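PDB 1HDF: spherulin-3A from Physarum polycephalum, which serves as a structural protein of the beta/gamma-crystallin family and, as a calcium-loaded dimer, binds calcium ions in its Greek key domain. Local coordinates for residues A[59-63]-A[64-68]. Numbering follows the deposited sequence.
Sequences FIFKD and DRFNG. With CA (calcium ion), chain D.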
loop_
_atom_site.group_PDB
_atom_site.type_symbol
_atom_site.label_atom_id
_atom_site.label_comp_id
_atom_site.label_asym_id
_atom_site.label_seq_id
_atom_site.Cartn_x
_atom_site.Cartn_y
_atom_site.Cartn_z
ATOM N N PHE A 59 -15.777 -0.549 4.868
ATOM C CA PHE A 59 -16.282 -1.858 5.247
ATOM C C PHE A 59 -15.859 -2.139 6.691
ATOM O O PHE A 59 -14.671 -2.283 6.993
ATOM C CB PHE A 59 -15.735 -2.929 4.299
ATOM C CG PHE A 59 -16.124 -2.719 2.854
ATOM C CD1 PHE A 59 -15.440 -1.806 2.059
ATOM C CD2 PHE A 59 -17.194 -3.413 2.302
ATOM C CE1 PHE A 59 -15.817 -1.586 0.726
ATOM C CE2 PHE A 59 -17.578 -3.201 0.975
ATOM C CZ PHE A 59 -16.886 -2.282 0.188
ATOM N N ILE A 60 -16.838 -2.197 7.583
ATOM C CA ILE A 60 -16.575 -2.442 8.996
ATOM C C ILE A 60 -16.893 -3.893 9.359
ATOM O O ILE A 60 -17.951 -4.408 9.012
ATOM C CB ILE A 60 -17.408 -1.477 9.861
ATOM C CG1 ILE A 60 -18.887 -1.579 9.470
ATOM C CG2 ILE A 60 -16.908 -0.052 9.675
ATOM C CD1 ILE A 60 -19.801 -0.713 10.311
ATOM N N PHE A 61 -15.968 -4.543 10.061
ATOM C CA PHE A 61 -16.119 -5.944 10.451
ATOM C C PHE A 61 -16.221 -6.144 11.950
ATOM O O PHE A 61 -15.571 -5.439 12.727
ATOM C CB PHE A 61 -14.941 -6.756 9.913
ATOM C CG PHE A 61 -14.796 -6.665 8.435
ATOM C CD1 PHE A 61 -14.345 -5.485 7.843
ATOM C CD2 PHE A 61 -15.204 -7.717 7.620
ATOM C CE1 PHE A 61 -14.311 -5.352 6.468
ATOM C CE2 PHE A 61 -15.175 -7.594 6.241
ATOM C CZ PHE A 61 -14.730 -6.412 5.661
ATOM N N LYS A 62 -17.022 -7.125 12.355
ATOM C CA LYS A 62 -17.202 -7.386 13.771
ATOM C C LYS A 62 -15.935 -7.922 14.403
ATOM O O LYS A 62 -15.656 -7.641 15.564
ATOM C CB LYS A 62 -18.338 -8.378 13.996
ATOM C CG LYS A 62 -18.638 -8.609 15.466
ATOM C CD LYS A 62 -20.053 -9.116 15.657
ATOM C CE LYS A 62 -20.479 -8.990 17.106
ATOM N NZ LYS A 62 -21.867 -9.483 17.313
ATOM N N ASP A 63 -15.170 -8.698 13.642
ATOM C CA ASP A 63 -13.933 -9.270 14.148
ATOM C C ASP A 63 -12.717 -8.667 13.460
ATOM O O ASP A 63 -12.838 -7.894 12.513
ATOM C CB ASP A 63 -13.925 -10.790 13.949
ATOM C CG ASP A 63 -15.091 -11.475 14.637
ATOM O OD1 ASP A 63 -15.536 -10.970 15.687
ATOM O OD2 ASP A 63 -15.555 -12.523 14.142
ATOM N N ASP A 64 -11.541 -9.026 13.954
ATOM C CA ASP A 64 -10.291 -8.548 13.385
ATOM C C ASP A 64 -10.032 -9.304 12.085
ATOM O O ASP A 64 -10.678 -10.317 11.802
ATOM C CB ASP A 64 -9.145 -8.834 14.347
ATOM C CG ASP A 64 -8.934 -10.321 14.553
ATOM O OD1 ASP A 64 -9.846 -10.969 15.097
ATOM O OD2 ASP A 64 -7.867 -10.847 14.162
ATOM N N ARG A 65 -9.076 -8.808 11.306
ATOM C CA ARG A 65 -8.693 -9.438 10.046
ATOM C C ARG A 65 -9.842 -9.650 9.068
ATOM O O ARG A 65 -9.853 -10.605 8.290
ATOM C CB ARG A 65 -7.977 -10.754 10.341
ATOM C CG ARG A 65 -6.669 -10.524 11.078
ATOM C CD ARG A 65 -5.999 -11.808 11.516
ATOM N NE ARG A 65 -4.672 -11.544 12.067
ATOM C CZ ARG A 65 -4.440 -10.800 13.146
ATOM N NH1 ARG A 65 -5.449 -10.242 13.804
ATOM N NH2 ARG A 65 -3.193 -10.601 13.562
ATOM N N PHE A 66 -10.816 -8.749 9.127
ATOM C CA PHE A 66 -11.958 -8.779 8.217
ATOM C C PHE A 66 -12.843 -10.024 8.276
ATOM O O PHE A 66 -13.340 -10.479 7.251
ATOM C CB PHE A 66 -11.444 -8.561 6.790
ATOM C CG PHE A 66 -10.276 -7.613 6.718
ATOM C CD1 PHE A 66 -10.399 -6.297 7.150
ATOM C CD2 PHE A 66 -9.039 -8.048 6.261
ATOM C CE1 PHE A 66 -9.303 -5.427 7.130
ATOM C CE2 PHE A 66 -7.942 -7.190 6.236
ATOM C CZ PHE A 66 -8.076 -5.876 6.672
ATOM N N ASN A 67 -13.042 -10.561 9.475
ATOM C CA ASN A 67 -13.890 -11.738 9.666
ATOM C C ASN A 67 -15.163 -11.337 10.404
ATOM O O ASN A 67 -15.247 -10.238 10.947
ATOM C CB ASN A 67 -13.162 -12.810 10.483
ATOM C CG ASN A 67 -11.898 -13.298 9.804
ATOM O OD1 ASN A 67 -11.928 -13.717 8.649
ATOM N ND2 ASN A 67 -10.779 -13.250 10.522
ATOM N N GLY A 68 -16.144 -12.234 10.423
ATOM C CA GLY A 68 -17.393 -11.952 11.107
ATOM C C GLY A 68 -18.340 -11.082 10.300
ATOM O O GLY A 68 -18.033 -10.703 9.171
HETATM CA CA CA D . -15.362 -7.185 17.865
HETATM O O HOH W 1 -14.640 -9.824 17.856
HETATM O O HOH W 2 -13.779 -8.270 19.671
HETATM O O HOH W 3 -17.628 -8.283 19.040
#
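Phe61, Phe66 and Gly68 carry the aromatic-x4-aromatic-x-glycine signature of the folded hairpin in the second Greek key motif of this beta/gamma-crystallin domain. Phe66 CA lies over one face of the Phe61 ring as a CH-pi contact, 3.8 Å from its centroid. From the same side the Phe66 ring presents its edge to that face, giving a T-shaped pair with planes at 71° and centroids 5.6 Å apart. With CG anti to its carbonyl carbon (chi1 -58°), Phe61 lays its ring beneath the backbone of the returning loop, where CD2 approaches Phe66 O at 3.4 Å. Replacing Phe61 by alanine would probably open a gap beneath Phe66 CA and leave the Phe66 ring edge without the face it meets and Phe70 without its stacking partner. The turn is closed by a backbone hydrogen bond from Asp63 N to Asn67 O (3.1 Å). Gly68 has a phi of 80°, and a CB there would clash with Asp63 OD2. Lys62, just before Asp63, gives its carbonyl O to calcium (2.4 Å), alongside Asp45, Ala90 and Ser92, while Asp63 OD1 accepts a 2.6 Å hydrogen bond from a calcium-bound water, a second-shell tie between loop and metal. Farther round, Arg65 NH1 reaches Asp64 OD2 on its anti side in a salt bridge. Ser93 OG hydrogen-bonds to both Asp63 O and Phe66 N, joining the loop to strand 93-98, and Lys57 of the second subunit hydrogen-bonds to Asn67 OD1. The hairpin thus links strand 56-61 to strand 70-73, whose Phe70 stacks with Phe61, and Phe66 also packs on Ile95 of strand 93-98.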